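Local coordinates for Non-structural polyprotein (Sindbis virus, PDB 4GUA), which joins the viral cysteine protease that processes the replication polyprotein to the macro and zinc-binding domains of nsP3 in one uncleaved precursor, at residues A[34-39]-A[137-142]; A[81-86]-A[93-98]; A[336-341]-A[440-445]; A[560-565]-A[583-588]. One frame throughout, in Å; residues are numbered along the deposited sequence.

Contact 1. Residues A[34-39]-A[137-142]; sequences GCQWSE and RVISAQ. With SO4 (sulfate ion), chain N.
Glu39 and Gln36 join the short helix 34-40 to the irregular loop that follows strand 136-137, a partly buried helix-to-loop contact within the peptidase family C9 region. The two side chains stand on one face of the helix and do different work. Glu39 brings the only hydrogen bond between the segments: the backbone N-H of Ala141 donates to Glu39 OE2 over 3.2 Å and almost straight, at 172°. The amide reaches the oxygen from above the carboxylate plane. The glutamate gets there because CG lies anti to the backbone N (chi1 -173°) and the chain runs on extended, which also lays CG alongside the Ala141 methyl, 3.9 Å from CB.

Gln36 meets Ile139 through apolar contact alone. The CG2 branch of Ile139 lies against the flat end of the glutamine, 3.6 Å from Gln36 CD, while the amide oxygen OE1 is held by the N-H of Thr33. The end of the Ile139 side chain leads away from the glutamine, and the residue also touches Lys62 and Phe63 of helix 52-64. Next to it, Ser140 OG accepts from Gln142 N at 3.1 Å, closing an ST turn within the loop.

At the first turn of the helix, a sulfate probably taken from the crystallisation liquor receives the N-H of Cys35, with O3 3.0 Å from Cys35 N; the bonds from Gly34 N are weak. The arrangement is that of an anion bound at the N-terminal amides of a helix, with a loop docked farther along the same helix through a carboxylate.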
# COMPACT_ATOMS: atom_id res chain seq x y z
N GLY A 34 33.68 -10.78 0.34
CA GLY A 34 33.05 -11.34 -0.83
C GLY A 34 32.04 -12.41 -0.45
O GLY A 34 30.94 -12.46 -0.99
N CYS A 35 32.44 -13.28 0.48
CA CYS A 35 31.57 -14.34 0.97
C CYS A 35 30.35 -13.77 1.68
O CYS A 35 29.24 -14.29 1.56
CB CYS A 35 32.32 -15.27 1.93
SG CYS A 35 33.62 -16.24 1.14
N GLN A 36 30.56 -12.69 2.43
CA GLN A 36 29.47 -12.03 3.13
C GLN A 36 28.50 -11.38 2.13
O GLN A 36 27.28 -11.48 2.29
CB GLN A 36 30.02 -11.03 4.14
CG GLN A 36 30.62 -11.73 5.34
CD GLN A 36 31.56 -10.87 6.16
OE1 GLN A 36 31.78 -9.69 5.87
NE2 GLN A 36 32.13 -11.47 7.19
N TRP A 37 29.04 -10.75 1.10
CA TRP A 37 28.18 -10.20 0.05
C TRP A 37 27.34 -11.30 -0.57
O TRP A 37 26.14 -11.13 -0.77
CB TRP A 37 29.01 -9.53 -1.04
CG TRP A 37 29.38 -8.11 -0.77
CD1 TRP A 37 30.63 -7.62 -0.51
CD2 TRP A 37 28.50 -6.98 -0.76
NE1 TRP A 37 30.58 -6.26 -0.33
CE2 TRP A 37 29.29 -5.84 -0.47
CE3 TRP A 37 27.13 -6.81 -0.95
CZ2 TRP A 37 28.75 -4.56 -0.39
CZ3 TRP A 37 26.59 -5.53 -0.86
CH2 TRP A 37 27.40 -4.42 -0.57
N SER A 38 27.98 -12.43 -0.86
CA SER A 38 27.31 -13.56 -1.51
C SER A 38 26.27 -14.19 -0.60
O SER A 38 25.22 -14.66 -1.05
CB SER A 38 28.33 -14.61 -1.92
OG SER A 38 29.26 -14.07 -2.84
N GLU A 39 26.56 -14.20 0.69
CA GLU A 39 25.70 -14.88 1.63
C GLU A 39 24.44 -14.04 1.81
O GLU A 39 23.35 -14.58 1.95
CB GLU A 39 26.41 -15.09 2.97
CG GLU A 39 25.62 -15.95 3.95
CD GLU A 39 26.19 -15.92 5.35
OE1 GLU A 39 27.36 -15.51 5.51
OE2 GLU A 39 25.45 -16.30 6.30
N ARG A 137 27.30 -11.12 16.66
CA ARG A 137 27.92 -12.19 15.89
C ARG A 137 28.43 -11.63 14.56
O ARG A 137 28.06 -10.52 14.18
CB ARG A 137 26.91 -13.30 15.63
CG ARG A 137 27.55 -14.60 15.11
CD ARG A 137 26.47 -15.56 14.63
NE ARG A 137 25.15 -15.05 14.99
CZ ARG A 137 24.45 -14.22 14.23
NH1 ARG A 137 24.97 -13.78 13.09
NH2 ARG A 137 23.26 -13.80 14.62
N VAL A 138 29.29 -12.37 13.86
CA VAL A 138 29.62 -11.99 12.49
C VAL A 138 28.36 -12.03 11.65
O VAL A 138 27.50 -12.90 11.82
CB VAL A 138 30.68 -12.93 11.83
CG1 VAL A 138 31.95 -12.97 12.66
CG2 VAL A 138 30.12 -14.33 11.61
N ILE A 139 28.25 -11.08 10.72
CA ILE A 139 27.07 -10.92 9.90
C ILE A 139 26.63 -12.26 9.30
O ILE A 139 27.45 -13.01 8.77
CB ILE A 139 27.33 -9.87 8.79
CG1 ILE A 139 26.11 -9.70 7.88
CG2 ILE A 139 28.52 -10.27 7.95
CD1 ILE A 139 24.91 -9.13 8.58
N SER A 140 25.34 -12.54 9.41
CA SER A 140 24.78 -13.80 8.93
C SER A 140 23.43 -13.58 8.27
O SER A 140 22.60 -12.81 8.76
CB SER A 140 24.59 -14.78 10.09
OG SER A 140 23.80 -15.89 9.67
N ALA A 141 23.21 -14.24 7.14
CA ALA A 141 21.96 -14.10 6.42
C ALA A 141 20.80 -14.81 7.14
O ALA A 141 19.64 -14.63 6.77
CB ALA A 141 22.11 -14.64 5.01
N GLN A 142 21.12 -15.59 8.16
CA GLN A 142 20.12 -16.41 8.83
C GLN A 142 19.52 -15.76 10.07
O GLN A 142 18.70 -16.37 10.76
CB GLN A 142 20.73 -17.76 9.20
CG GLN A 142 21.11 -18.56 7.98
CD GLN A 142 21.86 -19.82 8.32
OE1 GLN A 142 21.34 -20.70 9.00
NE2 GLN A 142 23.09 -19.92 7.83
S SO4 N . 36.65 -12.32 0.10
O1 SO4 N . 36.89 -10.90 0.40
O2 SO4 N . 37.75 -13.14 0.61
O3 SO4 N . 35.42 -12.78 0.74
O4 SO4 N . 36.55 -12.51 -1.34

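Contact 2. Residues A[81-86]-A[93-98]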
# COMPACT_ATOMS: atom_id res chain seq x y z
N THR A 81 23.99 7.32 -6.35
CA THR A 81 23.48 7.89 -7.59
C THR A 81 23.31 6.84 -8.67
O THR A 81 24.25 6.11 -9.03
CB THR A 81 24.42 8.99 -8.11
OG1 THR A 81 24.60 9.98 -7.10
CG2 THR A 81 23.86 9.63 -9.36
N TYR A 82 22.09 6.79 -9.20
CA TYR A 82 21.75 5.90 -10.29
C TYR A 82 21.87 6.68 -11.58
O TYR A 82 21.33 7.78 -11.70
CB TYR A 82 20.32 5.40 -10.13
CG TYR A 82 19.87 4.46 -11.22
CD1 TYR A 82 20.37 3.16 -11.31
CD2 TYR A 82 18.95 4.88 -12.19
CE1 TYR A 82 19.95 2.30 -12.31
CE2 TYR A 82 18.53 4.02 -13.19
CZ TYR A 82 19.04 2.74 -13.25
OH TYR A 82 18.62 1.88 -14.25
N HIS A 83 22.56 6.10 -12.56
CA HIS A 83 22.68 6.71 -13.88
C HIS A 83 22.02 5.88 -14.96
O HIS A 83 22.48 4.78 -15.25
CB HIS A 83 24.15 6.92 -14.24
CG HIS A 83 24.87 7.86 -13.33
ND1 HIS A 83 24.83 9.23 -13.50
CD2 HIS A 83 25.66 7.63 -12.26
CE1 HIS A 83 25.56 9.80 -12.56
NE2 HIS A 83 26.07 8.86 -11.79
N PRO A 84 20.93 6.39 -15.54
CA PRO A 84 20.30 5.67 -16.66
C PRO A 84 21.25 5.64 -17.83
O PRO A 84 22.20 6.43 -17.85
CB PRO A 84 19.07 6.52 -17.00
CG PRO A 84 18.83 7.37 -15.80
CD PRO A 84 20.18 7.60 -15.18
N ALA A 85 21.03 4.75 -18.80
CA ALA A 85 21.88 4.75 -19.97
C ALA A 85 21.67 6.07 -20.72
O ALA A 85 20.56 6.59 -20.77
CB ALA A 85 21.56 3.57 -20.86
N ASP A 86 22.76 6.62 -21.23
CA ASP A 86 22.72 7.80 -22.08
C ASP A 86 23.85 7.74 -23.13
O ASP A 86 24.48 6.70 -23.30
CB ASP A 86 22.81 9.07 -21.22
CG ASP A 86 24.02 9.08 -20.31
OD1 ASP A 86 25.11 8.69 -20.78
OD2 ASP A 86 23.89 9.47 -19.13
N HIS A 93 24.12 2.51 -14.41
CA HIS A 93 25.26 2.32 -13.54
C HIS A 93 25.03 2.97 -12.17
O HIS A 93 24.40 4.03 -12.08
CB HIS A 93 26.49 2.88 -14.26
CG HIS A 93 27.74 2.88 -13.44
ND1 HIS A 93 28.47 1.73 -13.20
CD2 HIS A 93 28.40 3.88 -12.82
CE1 HIS A 93 29.52 2.03 -12.46
NE2 HIS A 93 29.50 3.33 -12.21
N TRP A 94 25.52 2.34 -11.10
CA TRP A 94 25.47 2.94 -9.78
C TRP A 94 26.85 3.41 -9.36
O TRP A 94 27.82 2.66 -9.46
CB TRP A 94 24.99 1.95 -8.72
CG TRP A 94 23.54 1.61 -8.74
CD1 TRP A 94 22.95 0.56 -9.38
CD2 TRP A 94 22.48 2.30 -8.07
NE1 TRP A 94 21.60 0.56 -9.15
CE2 TRP A 94 21.28 1.62 -8.35
CE3 TRP A 94 22.43 3.44 -7.25
CZ2 TRP A 94 20.05 2.03 -7.85
CZ3 TRP A 94 21.20 3.85 -6.75
CH2 TRP A 94 20.03 3.15 -7.06
N ASP A 95 26.92 4.62 -8.84
CA ASP A 95 28.16 5.09 -8.24
C ASP A 95 27.91 6.18 -7.19
O ASP A 95 26.78 6.48 -6.83
CB ASP A 95 29.16 5.56 -9.30
CG ASP A 95 28.69 6.79 -10.06
OD1 ASP A 95 27.80 7.51 -9.56
OD2 ASP A 95 29.23 7.06 -11.16
N ASN A 96 29.01 6.75 -6.70
CA ASN A 96 28.99 7.77 -5.67
C ASN A 96 29.07 9.22 -6.18
O ASN A 96 29.32 10.14 -5.41
CB ASN A 96 30.05 7.46 -4.62
CG ASN A 96 29.86 6.08 -4.01
OD1 ASN A 96 30.74 5.22 -4.10
ND2 ASN A 96 28.70 5.86 -3.41
N SER A 97 28.95 9.41 -7.49
CA SER A 97 28.99 10.76 -8.07
C SER A 97 27.94 11.67 -7.42
O SER A 97 26.99 11.19 -6.81
CB SER A 97 28.76 10.71 -9.58
OG SER A 97 27.39 10.84 -9.92
N PRO A 98 28.14 12.99 -7.51
CA PRO A 98 27.26 14.00 -6.91
C PRO A 98 25.77 13.86 -7.25
O PRO A 98 25.43 13.56 -8.39
CB PRO A 98 27.81 15.31 -7.48
CG PRO A 98 29.25 15.04 -7.68
CD PRO A 98 29.34 13.60 -8.11
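Tyr82 and Trp94 face each other as a non-hydrogen-bonded pair of the antiparallel hairpin of strands 78-83 and 93-95, with hydrogen-bonded pairs on either side. Backbone bonds set this register: Thr81 and Asp95 exchange two, as do His83 and His93.

Aromatic contact occupies one face. Tyr82 CG stands anti to the backbone N (chi1 -180°), bringing its ring to the indole. Tyr82 CB sits above the six-membered ring of Trp94, 3.8 Å from its centroid and 12° off the normal, a CH-pi contact. Tyr82 CD1 approaches the same face nearer its rim, 3.5 Å from Trp94 CE2, and the ring planes are inclined at 57°. The indole also touches Trp17 and Ala20 of helix 16-27.

Polar groups gather on the other face. Ser97 OG and Asp95 OD1 lie at the edge of the His83 ring; the serine OG shares a hydrogen bond with His83 NE2 at 3.0 Å, while the aspartate bond is weak. Asp95 OD1 also accepts Ser97 N, an Asx turn, and Thr81 OG1 donates to Ser97 O at 2.7 Å. The Asx turn folds the chain past the second strand, and bonds from Thr81 OG1 and His83 NE2 link that chain to the first.

Contact 3. Residues A[336-341]-A[440-445]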
# COMPACT_ATOMS: atom_id res chain seq x y z
N THR A 336 -8.31 -17.66 5.74
CA THR A 336 -9.65 -17.10 5.85
C THR A 336 -10.34 -16.87 4.51
O THR A 336 -11.57 -16.80 4.44
CB THR A 336 -9.60 -15.74 6.61
OG1 THR A 336 -9.51 -15.98 8.02
CG2 THR A 336 -10.83 -14.88 6.32
N ARG A 337 -9.56 -16.78 3.43
CA ARG A 337 -10.13 -16.46 2.13
C ARG A 337 -9.70 -17.39 1.02
O ARG A 337 -8.95 -18.34 1.25
CB ARG A 337 -9.74 -15.05 1.72
CG ARG A 337 -10.52 -13.97 2.37
CD ARG A 337 -10.08 -12.68 1.77
NE ARG A 337 -10.71 -11.55 2.41
CZ ARG A 337 -11.26 -10.54 1.75
NH1 ARG A 337 -11.25 -10.51 0.42
NH2 ARG A 337 -11.81 -9.55 2.43
N ASP A 338 -10.14 -17.08 -0.20
CA ASP A 338 -10.00 -18.04 -1.27
C ASP A 338 -8.52 -17.99 -1.70
O ASP A 338 -7.79 -18.94 -1.43
CB ASP A 338 -11.01 -17.80 -2.42
CG ASP A 338 -12.24 -16.99 -1.98
OD1 ASP A 338 -12.57 -16.97 -0.78
OD2 ASP A 338 -12.89 -16.37 -2.85
N GLY A 339 -8.03 -16.91 -2.32
CA GLY A 339 -8.82 -15.98 -3.11
C GLY A 339 -8.67 -16.47 -4.54
O GLY A 339 -7.93 -17.44 -4.74
N VAL A 340 -9.33 -15.86 -5.52
CA VAL A 340 -9.17 -16.30 -6.93
C VAL A 340 -9.64 -15.16 -7.86
O VAL A 340 -10.34 -14.24 -7.43
CB VAL A 340 -9.89 -17.67 -7.27
CG1 VAL A 340 -9.16 -18.43 -8.40
CG2 VAL A 340 -9.89 -18.60 -6.08
N GLY A 341 -9.24 -15.27 -9.12
CA GLY A 341 -9.21 -14.17 -10.07
C GLY A 341 -10.43 -13.90 -10.93
O GLY A 341 -10.28 -13.41 -12.06
N GLU A 440 -13.44 -6.77 5.28
CA GLU A 440 -13.13 -7.39 6.56
C GLU A 440 -13.96 -8.67 6.75
O GLU A 440 -13.49 -9.64 7.34
CB GLU A 440 -13.39 -6.41 7.71
CG GLU A 440 -12.35 -5.30 7.83
CD GLU A 440 -12.79 -4.16 8.75
OE1 GLU A 440 -13.89 -4.26 9.35
OE2 GLU A 440 -12.05 -3.15 8.86
N HIS A 441 -15.20 -8.66 6.25
CA HIS A 441 -16.08 -9.82 6.36
C HIS A 441 -16.14 -10.69 5.11
O HIS A 441 -16.96 -11.60 5.04
CB HIS A 441 -17.46 -9.38 6.82
CG HIS A 441 -17.47 -8.85 8.21
ND1 HIS A 441 -17.33 -7.51 8.50
CD2 HIS A 441 -17.55 -9.48 9.41
CE1 HIS A 441 -17.35 -7.34 9.81
NE2 HIS A 441 -17.48 -8.52 10.38
N ASN A 442 -15.31 -10.38 4.12
CA ASN A 442 -15.29 -11.10 2.86
C ASN A 442 -16.67 -11.25 2.24
O ASN A 442 -17.07 -12.34 1.83
CB ASN A 442 -14.66 -12.48 3.02
CG ASN A 442 -14.25 -13.08 1.69
OD1 ASN A 442 -14.13 -12.38 0.69
ND2 ASN A 442 -14.07 -14.40 1.67
N ILE A 443 -17.39 -10.14 2.18
CA ILE A 443 -18.71 -10.10 1.58
C ILE A 443 -18.59 -10.17 0.06
O ILE A 443 -17.88 -9.37 -0.56
CB ILE A 443 -19.43 -8.82 2.01
CG1 ILE A 443 -19.57 -8.82 3.53
CG2 ILE A 443 -20.78 -8.71 1.31
CD1 ILE A 443 -20.32 -7.64 4.08
N LYS A 444 -19.27 -11.15 -0.53
CA LYS A 444 -19.14 -11.45 -1.95
C LYS A 444 -19.98 -10.53 -2.85
O LYS A 444 -19.59 -10.23 -3.98
CB LYS A 444 -19.50 -12.91 -2.20
CG LYS A 444 -18.66 -13.92 -1.43
CD LYS A 444 -17.34 -14.18 -2.13
CE LYS A 444 -16.69 -15.48 -1.66
NZ LYS A 444 -15.27 -15.60 -2.12
N SER A 445 -21.14 -10.11 -2.36
CA SER A 445 -22.00 -9.22 -3.13
C SER A 445 -22.65 -8.22 -2.19
O SER A 445 -22.97 -8.54 -1.04
CB SER A 445 -23.10 -10.02 -3.83
OG SER A 445 -23.79 -10.86 -2.92
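Arg337 and Asn442 make the close-packed part of this surface contact, the guanidinium lying almost flat against the amide with 24° between their planes. Asn442 OD1 stands over one guanidinium face towards its rim, 3.4 Å from Arg337 NH1; the angle is too poor for a hydrogen bond, leaving a stack. The amide nitrogen covers the aliphatic part of the arginine, with Asn442 ND2 3.6 Å from Arg337 CG. An extended run from CG to NE carries the guanidinium across the asparagine, and the arginine also packs on Cys327 and Val328 of helix 323-333.

Asn442 owes its position to a Schellman motif. It is the C-prime residue, with positive phi, that ends helix 420-440 before the chain enters strand 445-448 of the macro domain. The contact joins the loop between helix 323-333 and strand 346-349 to this turn, and the two strands belong to one mixed sheet.

Towards solvent the packing gives way to a single charged link, in which Lys444 and Asp338 approach from opposite directions. Lys444 NZ meets Asp338 OD2 at 2.6 Å in a salt bridge and lies 3.3 Å from Asp338 OD1, after the lysine chain has bent at chi2 (-82°). Thr336 is more loosely placed still, its carbonyl O 4.4 Å from Asn442 ND2.

Contact 4. Residues A[560-565]-A[583-588]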
# COMPACT_ATOMS: atom_id res chain seq x y z
N LYS A 560 0.31 7.57 16.86
CA LYS A 560 -0.75 6.78 16.25
C LYS A 560 -0.69 5.32 16.70
O LYS A 560 -1.72 4.65 16.81
CB LYS A 560 -0.62 6.86 14.73
CG LYS A 560 -1.86 6.51 13.91
CD LYS A 560 -3.16 6.43 14.70
CE LYS A 560 -4.23 5.74 13.88
NZ LYS A 560 -4.46 6.44 12.58
N VAL A 561 0.50 4.82 16.97
CA VAL A 561 0.63 3.47 17.48
C VAL A 561 0.07 3.39 18.90
O VAL A 561 -0.62 2.43 19.24
CB VAL A 561 2.10 2.99 17.45
CG1 VAL A 561 2.28 1.70 18.22
CG2 VAL A 561 2.56 2.82 16.02
N LEU A 562 0.34 4.41 19.71
CA LEU A 562 -0.09 4.45 21.11
C LEU A 562 -1.58 4.71 21.27
O LEU A 562 -2.19 4.34 22.27
CB LEU A 562 0.68 5.55 21.85
CG LEU A 562 2.20 5.40 21.90
CD1 LEU A 562 2.83 6.70 22.39
CD2 LEU A 562 2.60 4.23 22.78
N PHE A 563 -2.16 5.40 20.29
CA PHE A 563 -3.56 5.77 20.33
C PHE A 563 -4.20 5.41 18.99
O PHE A 563 -4.35 6.26 18.12
CB PHE A 563 -3.70 7.27 20.61
CG PHE A 563 -3.10 7.69 21.92
CD1 PHE A 563 -1.75 7.94 22.03
CD2 PHE A 563 -3.89 7.84 23.05
CE1 PHE A 563 -1.19 8.33 23.23
CE2 PHE A 563 -3.34 8.23 24.25
CZ PHE A 563 -1.98 8.47 24.34
N PRO A 564 -4.55 4.13 18.82
CA PRO A 564 -5.10 3.59 17.57
C PRO A 564 -6.35 4.33 17.09
O PRO A 564 -6.63 4.33 15.89
CB PRO A 564 -5.45 2.15 17.94
CG PRO A 564 -4.49 1.81 19.02
CD PRO A 564 -4.31 3.07 19.82
N ASN A 565 -7.09 4.94 18.01
CA ASN A 565 -8.24 5.75 17.62
C ASN A 565 -7.77 7.06 16.96
O ASN A 565 -7.01 7.82 17.56
CB ASN A 565 -9.11 6.05 18.83
CG ASN A 565 -10.30 6.91 18.49
OD1 ASN A 565 -10.27 8.13 18.64
ND2 ASN A 565 -11.36 6.28 17.99
N GLU A 583 8.16 11.32 25.78
CA GLU A 583 8.18 10.51 26.99
C GLU A 583 6.88 10.67 27.78
O GLU A 583 6.35 9.70 28.31
CB GLU A 583 9.34 10.90 27.90
CG GLU A 583 9.50 12.40 28.10
CD GLU A 583 10.04 12.77 29.48
OE1 GLU A 583 10.95 12.08 29.99
OE2 GLU A 583 9.53 13.75 30.07
N ALA A 584 6.39 11.91 27.86
CA ALA A 584 5.18 12.19 28.63
C ALA A 584 3.97 11.49 28.02
O ALA A 584 3.15 10.93 28.74
CB ALA A 584 4.94 13.68 28.69
N ILE A 585 3.87 11.54 26.70
CA ILE A 585 2.77 10.90 25.99
C ILE A 585 2.86 9.38 26.11
O ILE A 585 1.85 8.68 26.13
CB ILE A 585 2.74 11.31 24.51
CG1 ILE A 585 2.58 12.83 24.39
CG2 ILE A 585 1.62 10.59 23.78
CD1 ILE A 585 1.69 13.27 23.27
N ARG A 586 4.08 8.87 26.18
CA ARG A 586 4.28 7.44 26.32
C ARG A 586 3.81 7.00 27.70
O ARG A 586 3.28 5.90 27.85
CB ARG A 586 5.75 7.08 26.11
CG ARG A 586 6.27 7.36 24.71
CD ARG A 586 7.73 6.97 24.59
NE ARG A 586 8.27 7.30 23.27
CZ ARG A 586 9.33 8.08 23.03
NH1 ARG A 586 10.02 8.62 24.03
NH2 ARG A 586 9.71 8.30 21.79
N GLU A 587 4.02 7.85 28.70
CA GLU A 587 3.45 7.63 30.03
C GLU A 587 1.92 7.71 30.01
O GLU A 587 1.24 6.92 30.66
CB GLU A 587 4.00 8.64 31.04
CG GLU A 587 4.63 7.99 32.27
CD GLU A 587 6.13 8.19 32.35
OE1 GLU A 587 6.87 7.30 31.88
OE2 GLU A 587 6.56 9.24 32.87
N LYS A 588 1.39 8.65 29.23
CA LYS A 588 -0.06 8.78 29.06
C LYS A 588 -0.66 7.49 28.50
O LYS A 588 -1.86 7.23 28.66
CB LYS A 588 -0.36 10.00 28.17
CG LYS A 588 -1.84 10.26 27.79
CD LYS A 588 -2.87 10.05 28.91
CE LYS A 588 -4.22 10.64 28.51
NZ LYS A 588 -5.37 9.74 28.84
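The Phe563 ring meets helix 583-588 with its far end. Lys588 CG lies at the ring edge, near its plane and 3.9 Å from Phe563 CZ. The lysine contributes its aliphatic stem, its side chain crossing that of Phe563 at about a right angle. Ile585 comes in obliquely: its CG2 methyl is 3.6 Å from Phe563 CE1. This branch stands anti to the backbone N of Ile585, which turns the methyl towards the aromatic ring while CG1 takes another direction.

Leu562 widens the apolar patch on the side of Arg586. Its CD1 methyl is 4.3 Å from Ile585 CG2 and 4.2 Å from Arg586 CG, a looser fit than that of the phenylalanine. Arg586 meets Leu562 through CG, while its NE forms a salt bridge with Glu558 of helix 550-562. Apolar packing thus carries the join between the segments, and a charged pair lies beside it.

Phe563 is where the chain leaves the helical path at the end of helix 550-562. Two residues later Asn565 serves as N-cap of helix 566-577, its side chain accepting from Glu568 N. Ser569 and Gln572 of that helix touch Phe563, and Gln572 also touches Ile585, so Phe563, just past helix 550-562, meets both helix 566-577 and helix 583-588 of the nsP3 zinc-binding region.

Overall arrangement
The four contacts follow the order of the polyprotein from protease to zinc-binding region. Contact 2 falls within the chain span bracketed by contact 1, both in the peptidase family C9 region; their centres are 26 Å apart, and helix 52-64 borders both, touching Ile139 and Trp94. Contact 3 comes later, tying the chain ahead of the macro-domain sheet to the turn leading into one of its strands, about 45 Å from contact 2 between centres and across the chain's centre from it. Contact 4 is last, yet its nearest atoms are about 12 Å from contact 3. Each contact is thus local to its own region of the precursor, and none touches another.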